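PDB 3PU6: hydrogenase maturation protease, which probably acts as an endopeptidase that activates a hydrogenase during its maturation. Local coordinates for residues 34-39 with 52-57; 59-64 with 98-103. One frame throughout, in Å; residues are numbered along the deposited sequence.

Interaction 1: 34-39 with 52-57; sequences EWSVFF and RELAPD
L54 meets S36 and F38 in a small, mainly apolar van der Waals contact at the surface, between the outermost parallel strand of the sheet and the last turn of helix 48-54. A single methyl does the touching on the helix side. L54 CD2 lies 3.8 Å from S36 OG and 3.9 Å from F38 CZ, which places it against two residues that alternate along the strand and both point toward the helix. With CG anti to the carbonyl carbon (chi1 -69°), the F38 ring extends from the strand so that its outer atom CZ meets the leucine, whose methyl comes to it obliquely. The serine hydroxyl meets that methyl by van der Waals contact alone. The two segments bury 84 Å² between them, and the nearest CA pair, S36 with P56, is 9.6 Å apart. Beyond L54 the helix ends: A55 takes a positive phi of 52° and turns the chain away, and the carbonyl oxygens of both residues are bonded by K4 NZ. L54 and P56 also rest on V6 of strand 5-10, while F38 packs further on K50 and L51. W35, V37 and F39 instead face helix 20-31 on the other side of the sheet.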
ATOM      1  N   GLU A  34      10.488 -12.209   1.749  1.00 46.32           N
ATOM      2  CA  GLU A  34      11.551 -11.240   1.489  1.00 46.93           C
ATOM      3  C   GLU A  34      11.070  -9.790   1.615  1.00 45.46           C
ATOM      4  O   GLU A  34      11.876  -8.849   1.688  1.00 43.39           O
ATOM      5  CB  GLU A  34      12.151 -11.470   0.112  1.00 49.43           C
ATOM      6  CG  GLU A  34      13.054 -12.671   0.044  1.00 52.33           C
ATOM      7  CD  GLU A  34      13.832 -12.721  -1.252  1.00 59.92           C
ATOM      8  OE1 GLU A  34      13.772 -11.727  -2.014  1.00 58.16           O
ATOM      9  OE2 GLU A  34      14.500 -13.751  -1.509  1.00 65.13           O
ATOM     10  N   TRP A  35       9.749  -9.623   1.619  1.00 43.70           N
ATOM     11  CA  TRP A  35       9.121  -8.333   1.870  1.00 40.27           C
ATOM     12  C   TRP A  35       8.835  -8.195   3.357  1.00 39.88           C
ATOM     13  O   TRP A  35       8.248  -9.097   3.973  1.00 40.67           O
ATOM     14  CB  TRP A  35       7.803  -8.220   1.092  1.00 40.34           C
ATOM     15  CG  TRP A  35       7.996  -7.989  -0.353  1.00 40.96           C
ATOM     16  CD1 TRP A  35       8.382  -8.907  -1.290  1.00 41.95           C
ATOM     17  CD2 TRP A  35       7.827  -6.752  -1.044  1.00 38.63           C
ATOM     18  NE1 TRP A  35       8.468  -8.312  -2.526  1.00 41.60           N
ATOM     19  CE2 TRP A  35       8.130  -6.991  -2.404  1.00 39.33           C
ATOM     20  CE3 TRP A  35       7.456  -5.470  -0.651  1.00 36.37           C
ATOM     21  CZ2 TRP A  35       8.065  -5.992  -3.366  1.00 37.22           C
ATOM     22  CZ3 TRP A  35       7.398  -4.482  -1.604  1.00 35.89           C
ATOM     23  CH2 TRP A  35       7.705  -4.745  -2.947  1.00 36.35           C
ATOM     24  N   SER A  36       9.246  -7.082   3.945  1.00 36.29           N
ATOM     25  CA  SER A  36       8.760  -6.772   5.275  1.00 34.78           C
ATOM     26  C   SER A  36       7.567  -5.820   5.154  1.00 35.98           C
ATOM     27  O   SER A  36       7.647  -4.789   4.494  1.00 35.00           O
ATOM     28  CB  SER A  36       9.869  -6.217   6.164  1.00 33.28           C
ATOM     29  OG  SER A  36      10.265  -4.939   5.750  1.00 34.59           O
ATOM     30  N   VAL A  37       6.456  -6.211   5.768  1.00 36.11           N
ATOM     31  CA  VAL A  37       5.196  -5.490   5.691  1.00 33.39           C
ATOM     32  C   VAL A  37       4.958  -4.661   6.948  1.00 34.66           C
ATOM     33  O   VAL A  37       5.008  -5.175   8.061  1.00 33.95           O
ATOM     34  CB  VAL A  37       4.008  -6.457   5.503  1.00 33.11           C
ATOM     35  CG1 VAL A  37       2.723  -5.690   5.268  1.00 35.20           C
ATOM     36  CG2 VAL A  37       4.260  -7.380   4.347  1.00 36.34           C
ATOM     37  N   PHE A  38       4.697  -3.374   6.758  1.00 35.34           N
ATOM     38  CA  PHE A  38       4.385  -2.481   7.861  1.00 34.63           C
ATOM     39  C   PHE A  38       2.936  -2.035   7.809  1.00 34.18           C
ATOM     40  O   PHE A  38       2.533  -1.348   6.883  1.00 33.85           O
ATOM     41  CB  PHE A  38       5.286  -1.258   7.812  1.00 34.79           C
ATOM     42  CG  PHE A  38       6.707  -1.555   8.113  1.00 37.17           C
ATOM     43  CD1 PHE A  38       7.098  -2.845   8.442  1.00 36.67           C
ATOM     44  CD2 PHE A  38       7.654  -0.551   8.112  1.00 39.39           C
ATOM     45  CE1 PHE A  38       8.408  -3.132   8.747  1.00 36.69           C
ATOM     46  CE2 PHE A  38       8.977  -0.832   8.416  1.00 40.32           C
ATOM     47  CZ  PHE A  38       9.350  -2.126   8.738  1.00 39.25           C
ATOM     48  N   PHE A  39       2.154  -2.425   8.805  1.00 34.53           N
ATOM     49  CA  PHE A  39       0.772  -1.970   8.905  1.00 34.06           C
ATOM     50  C   PHE A  39       0.670  -0.622   9.576  1.00 34.16           C
ATOM     51  O   PHE A  39       0.902  -0.489  10.763  1.00 35.34           O
ATOM     52  CB  PHE A  39      -0.072  -2.995   9.645  1.00 34.18           C
ATOM     53  CG  PHE A  39      -0.096  -4.323   8.973  1.00 35.89           C
ATOM     54  CD1 PHE A  39       0.917  -5.243   9.201  1.00 35.29           C
ATOM     55  CD2 PHE A  39      -1.114  -4.647   8.083  1.00 35.25           C
ATOM     56  CE1 PHE A  39       0.905  -6.476   8.577  1.00 36.55           C
ATOM     57  CE2 PHE A  39      -1.126  -5.878   7.444  1.00 35.28           C
ATOM     58  CZ  PHE A  39      -0.116  -6.793   7.691  1.00 37.38           C
ATOM     59  N   ARG A  52      12.880   4.835   8.802  1.00 38.94           N
ATOM     60  CA  ARG A  52      14.174   5.497   8.732  1.00 38.88           C
ATOM     61  C   ARG A  52      15.246   4.467   9.039  1.00 40.66           C
ATOM     62  O   ARG A  52      16.288   4.397   8.385  1.00 40.08           O
ATOM     63  CB  ARG A  52      14.284   6.613   9.760  1.00 40.72           C
ATOM     64  CG  ARG A  52      13.312   7.767   9.601  1.00 45.04           C
ATOM     65  CD  ARG A  52      13.356   8.698  10.834  1.00 43.90           C
ATOM     66  NE  ARG A  52      12.156   9.540  10.912  1.00 48.37           N
ATOM     67  CZ  ARG A  52      11.332   9.602  11.958  1.00 49.19           C
ATOM     68  NH1 ARG A  52      11.598   8.881  13.043  1.00 49.27           N
ATOM     69  NH2 ARG A  52      10.255  10.398  11.933  1.00 44.95           N
ATOM     70  N   GLU A  53      14.948   3.657  10.046  1.00 40.13           N
ATOM     71  CA  GLU A  53      15.905   2.786  10.689  1.00 38.22           C
ATOM     72  C   GLU A  53      16.284   1.600   9.804  1.00 41.34           C
ATOM     73  O   GLU A  53      17.383   1.047   9.907  1.00 44.15           O
ATOM     74  CB  GLU A  53      15.299   2.299  12.002  1.00 38.33           C
ATOM     75  CG  GLU A  53      16.265   1.552  12.902  1.00 40.15           C
ATOM     76  CD  GLU A  53      17.511   2.359  13.237  1.00 40.63           C
ATOM     77  OE1 GLU A  53      17.414   3.593  13.441  1.00 39.04           O
ATOM     78  OE2 GLU A  53      18.596   1.743  13.301  1.00 41.85           O
ATOM     79  N   LEU A  54      15.366   1.212   8.935  1.00 39.60           N
ATOM     80  CA  LEU A  54      15.576   0.082   8.051  1.00 39.39           C
ATOM     81  C   LEU A  54      16.197   0.486   6.707  1.00 40.24           C
ATOM     82  O   LEU A  54      16.814  -0.333   6.039  1.00 41.73           O
ATOM     83  CB  LEU A  54      14.242  -0.615   7.835  1.00 40.73           C
ATOM     84  CG  LEU A  54      14.112  -1.621   6.705  1.00 40.59           C
ATOM     85  CD1 LEU A  54      15.111  -2.732   6.915  1.00 39.67           C
ATOM     86  CD2 LEU A  54      12.696  -2.153   6.684  1.00 39.30           C
ATOM     87  N   ALA A  55      16.017   1.747   6.325  1.00 41.07           N
ATOM     88  CA  ALA A  55      16.557   2.320   5.080  1.00 40.25           C
ATOM     89  C   ALA A  55      16.248   1.534   3.797  1.00 42.23           C
ATOM     90  O   ALA A  55      17.145   1.280   2.983  1.00 41.94           O
ATOM     91  CB  ALA A  55      18.051   2.572   5.212  1.00 39.20           C
ATOM     92  N   PRO A  56      14.963   1.193   3.589  1.00 42.36           N
ATOM     93  CA  PRO A  56      14.557   0.299   2.493  1.00 38.54           C
ATOM     94  C   PRO A  56      15.102   0.759   1.149  1.00 37.38           C
ATOM     95  O   PRO A  56      15.381   1.944   0.990  1.00 37.75           O
ATOM     96  CB  PRO A  56      13.025   0.408   2.488  1.00 37.32           C
ATOM     97  CG  PRO A  56      12.656   1.004   3.795  1.00 41.12           C
ATOM     98  CD  PRO A  56      13.809   1.860   4.221  1.00 41.01           C
ATOM     99  N   ASP A  57      15.256  -0.171   0.207  1.00 36.87           N
ATOM    100  CA  ASP A  57      15.568   0.172  -1.180  1.00 37.06           C
ATOM    101  C   ASP A  57      14.268   0.516  -1.896  1.00 37.00           C
ATOM    102  O   ASP A  57      14.218   1.419  -2.727  1.00 36.97           O
ATOM    103  CB  ASP A  57      16.235  -0.997  -1.910  1.00 36.71           C
ATOM    104  CG  ASP A  57      17.603  -1.343  -1.349  1.00 39.23           C
ATOM    105  OD1 ASP A  57      18.470  -0.447  -1.290  1.00 39.92           O
ATOM    106  OD2 ASP A  57      17.817  -2.526  -0.989  1.00 40.10           O
TER

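Interaction 2: 59-64 with 98-103; sequences IVVADA and SYLRGI
The carbonyl oxygen of Y99 takes two backbone N-H groups, from G102 N at 2.9 Å and from I103 N at 3.1 Å, and so fixes the final turn of the helix from which I103 and L100 reach strand 59-64. The side chains that meet across the contact are all apolar. L100 CD1 sits 3.9 Å from V61 CB, close to the root of the valine branches. The leucine has CG anti to the carbonyl carbon and CD1 extended (chi2 171°), which carries that methyl out to V61. Two residues back along the strand, I59 CD1 lies between two residues of the helix, 4.4 Å from L100 CB and 4.4 Å from I103 CG2. These are ordinary van der Waals contacts, and the two segments bury 170 Å² between them. V60, between the two contacting strand residues, points to the opposite face of the sheet. L100 also touches T107 of the neighbouring strand 106-114, so the helix spans two strands. The segment axes approach to 10.1 Å and run nearly antiparallel, at 166°, the arrangement of a helix lying along a parallel strand in a layered alpha/beta fold such as that of the hydrogenase maturation proteases.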
ATOM      1  N   ILE A  59       9.990   1.116  -1.222  1.00 35.30           N
ATOM      2  CA  ILE A  59       8.764   1.244  -0.448  1.00 34.35           C
ATOM      3  C   ILE A  59       7.546   1.261  -1.367  1.00 32.63           C
ATOM      4  O   ILE A  59       7.386   2.140  -2.204  1.00 31.19           O
ATOM      5  CB  ILE A  59       8.723   2.543   0.393  1.00 34.57           C
ATOM      6  CG1 ILE A  59       9.926   2.620   1.326  1.00 35.62           C
ATOM      7  CG2 ILE A  59       7.414   2.630   1.161  1.00 31.53           C
ATOM      8  CD1 ILE A  59      10.086   3.959   1.984  1.00 37.75           C
ATOM      9  N   VAL A  60       6.691   0.271  -1.201  1.00 32.56           N
ATOM     10  CA  VAL A  60       5.376   0.314  -1.778  1.00 31.71           C
ATOM     11  C   VAL A  60       4.404   0.712  -0.678  1.00 32.36           C
ATOM     12  O   VAL A  60       4.349   0.074   0.380  1.00 31.52           O
ATOM     13  CB  VAL A  60       4.974  -1.043  -2.346  1.00 32.17           C
ATOM     14  CG1 VAL A  60       3.519  -1.030  -2.749  1.00 30.60           C
ATOM     15  CG2 VAL A  60       5.847  -1.380  -3.533  1.00 33.84           C
ATOM     16  N   VAL A  61       3.659   1.788  -0.932  1.00 31.89           N
ATOM     17  CA  VAL A  61       2.623   2.255  -0.023  1.00 31.28           C
ATOM     18  C   VAL A  61       1.277   1.950  -0.657  1.00 29.87           C
ATOM     19  O   VAL A  61       0.958   2.489  -1.692  1.00 30.34           O
ATOM     20  CB  VAL A  61       2.788   3.775   0.327  1.00 31.46           C
ATOM     21  CG1 VAL A  61       2.952   4.620  -0.917  1.00 31.61           C
ATOM     22  CG2 VAL A  61       1.622   4.275   1.159  1.00 30.92           C
ATOM     23  N   ALA A  62       0.512   1.054  -0.045  1.00 29.81           N
ATOM     24  CA  ALA A  62      -0.792   0.667  -0.561  1.00 29.77           C
ATOM     25  C   ALA A  62      -1.970   1.237   0.248  1.00 30.62           C
ATOM     26  O   ALA A  62      -1.911   1.323   1.473  1.00 30.51           O
ATOM     27  CB  ALA A  62      -0.891  -0.828  -0.626  1.00 27.82           C
ATOM     28  N   ASP A  63      -3.044   1.603  -0.455  1.00 30.33           N
ATOM     29  CA  ASP A  63      -4.211   2.229   0.173  1.00 31.06           C
ATOM     30  C   ASP A  63      -5.477   1.970  -0.617  1.00 30.51           C
ATOM     31  O   ASP A  63      -5.429   1.796  -1.819  1.00 30.21           O
ATOM     32  CB  ASP A  63      -4.022   3.747   0.304  1.00 30.00           C
ATOM     33  CG  ASP A  63      -4.880   4.339   1.413  1.00 34.16           C
ATOM     34  OD1 ASP A  63      -5.549   3.545   2.126  1.00 33.38           O
ATOM     35  OD2 ASP A  63      -4.886   5.587   1.590  1.00 35.92           O
ATOM     36  N   ALA A  64      -6.613   1.946   0.070  1.00 31.07           N
ATOM     37  CA  ALA A  64      -7.905   2.013  -0.594  1.00 30.79           C
ATOM     38  C   ALA A  64      -8.056   3.402  -1.194  1.00 32.08           C
ATOM     39  O   ALA A  64      -7.588   4.389  -0.629  1.00 31.24           O
ATOM     40  CB  ALA A  64      -9.027   1.754   0.392  1.00 29.22           C
ATOM     41  N   SER A  98       5.308  12.242   0.337  1.00 44.33           N
ATOM     42  CA  SER A  98       6.491  13.085   0.164  1.00 44.07           C
ATOM     43  C   SER A  98       7.488  12.841   1.279  1.00 43.68           C
ATOM     44  O   SER A  98       8.674  13.119   1.139  1.00 43.44           O
ATOM     45  CB  SER A  98       6.138  14.572   0.058  1.00 44.48           C
ATOM     46  OG  SER A  98       5.254  14.968   1.086  1.00 47.45           O
ATOM     47  N   TYR A  99       7.008  12.296   2.386  1.00 43.78           N
ATOM     48  CA  TYR A  99       7.919  11.915   3.433  1.00 42.76           C
ATOM     49  C   TYR A  99       8.691  10.687   2.986  1.00 42.80           C
ATOM     50  O   TYR A  99       9.915  10.628   3.116  1.00 41.57           O
ATOM     51  CB  TYR A  99       7.190  11.608   4.730  1.00 41.60           C
ATOM     52  CG  TYR A  99       8.150  11.069   5.743  1.00 42.18           C
ATOM     53  CD1 TYR A  99       8.148   9.719   6.080  1.00 43.54           C
ATOM     54  CD2 TYR A  99       9.113  11.897   6.324  1.00 42.23           C
ATOM     55  CE1 TYR A  99       9.063   9.207   7.006  1.00 43.13           C
ATOM     56  CE2 TYR A  99      10.029  11.401   7.251  1.00 42.55           C
ATOM     57  CZ  TYR A  99      10.000  10.054   7.584  1.00 44.35           C
ATOM     58  OH  TYR A  99      10.902   9.545   8.488  1.00 46.90           O
ATOM     59  N   LEU A 100       7.961   9.709   2.457  1.00 42.41           N
ATOM     60  CA  LEU A 100       8.558   8.444   2.042  1.00 41.09           C
ATOM     61  C   LEU A 100       9.602   8.648   0.946  1.00 40.56           C
ATOM     62  O   LEU A 100      10.671   8.039   0.977  1.00 40.18           O
ATOM     63  CB  LEU A 100       7.480   7.470   1.577  1.00 39.71           C
ATOM     64  CG  LEU A 100       6.354   7.206   2.573  1.00 40.85           C
ATOM     65  CD1 LEU A 100       5.250   6.407   1.906  1.00 39.62           C
ATOM     66  CD2 LEU A 100       6.869   6.506   3.830  1.00 39.34           C
ATOM     67  N   ARG A 101       9.295   9.521  -0.007  1.00 40.21           N
ATOM     68  CA  ARG A 101      10.218   9.821  -1.084  1.00 40.41           C
ATOM     69  C   ARG A 101      11.518  10.347  -0.517  1.00 40.73           C
ATOM     70  O   ARG A 101      12.567  10.243  -1.151  1.00 41.00           O
ATOM     71  CB  ARG A 101       9.639  10.864  -2.029  1.00 41.16           C
ATOM     72  CG  ARG A 101       8.382  10.452  -2.730  1.00 41.71           C
ATOM     73  CD  ARG A 101       7.794  11.639  -3.506  1.00 44.94           C
ATOM     74  NE  ARG A 101       8.305  11.770  -4.868  1.00 42.70           N
ATOM     75  CZ  ARG A 101       9.268  12.608  -5.240  1.00 43.99           C
ATOM     76  NH1 ARG A 101       9.848  13.400  -4.353  1.00 44.12           N
ATOM     77  NH2 ARG A 101       9.656  12.651  -6.508  1.00 44.15           N
ATOM     78  N   GLY A 102      11.434  10.931   0.673  1.00 40.71           N
ATOM     79  CA  GLY A 102      12.598  11.488   1.331  1.00 39.78           C
ATOM     80  C   GLY A 102      13.413  10.423   2.025  1.00 40.60           C
ATOM     81  O   GLY A 102      14.625  10.529   2.121  1.00 41.17           O
ATOM     82  N   ILE A 103      12.741   9.395   2.526  1.00 40.88           N
ATOM     83  CA  ILE A 103      13.440   8.236   3.046  1.00 41.70           C
ATOM     84  C   ILE A 103      14.023   7.416   1.893  1.00 41.41           C
ATOM     85  O   ILE A 103      15.133   6.892   1.987  1.00 41.18           O
ATOM     86  CB  ILE A 103      12.493   7.278   3.791  1.00 42.76           C
ATOM     87  CG1 ILE A 103      11.801   7.929   4.966  1.00 39.90           C
ATOM     88  CG2 ILE A 103      13.249   6.037   4.304  1.00 42.40           C
ATOM     89  CD1 ILE A 103      11.106   6.873   5.778  1.00 40.90           C
TER

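The centres of interactions 1 and 2 lie 11 Å apart, on the same face of one sheet. Helix 48-54 crosses over strand 5-10 to join the parallel strands 35-41 and 58-66, a beta-alpha-beta crossover that delivers the chain from interaction 1 into interaction 2. Helix 94-103 lies beside it. The methyl I103 CG2, which meets I59, is also 4.2 Å from P56 CD, and I103 CD1 approaches R52 N at 4.1 Å. The two helices also meet through polar side chains, R52 NE lying 2.7 Å from Y99 OH. On the other face of the sheet, W35 CH2 packs 3.9 Å from V60 CG2.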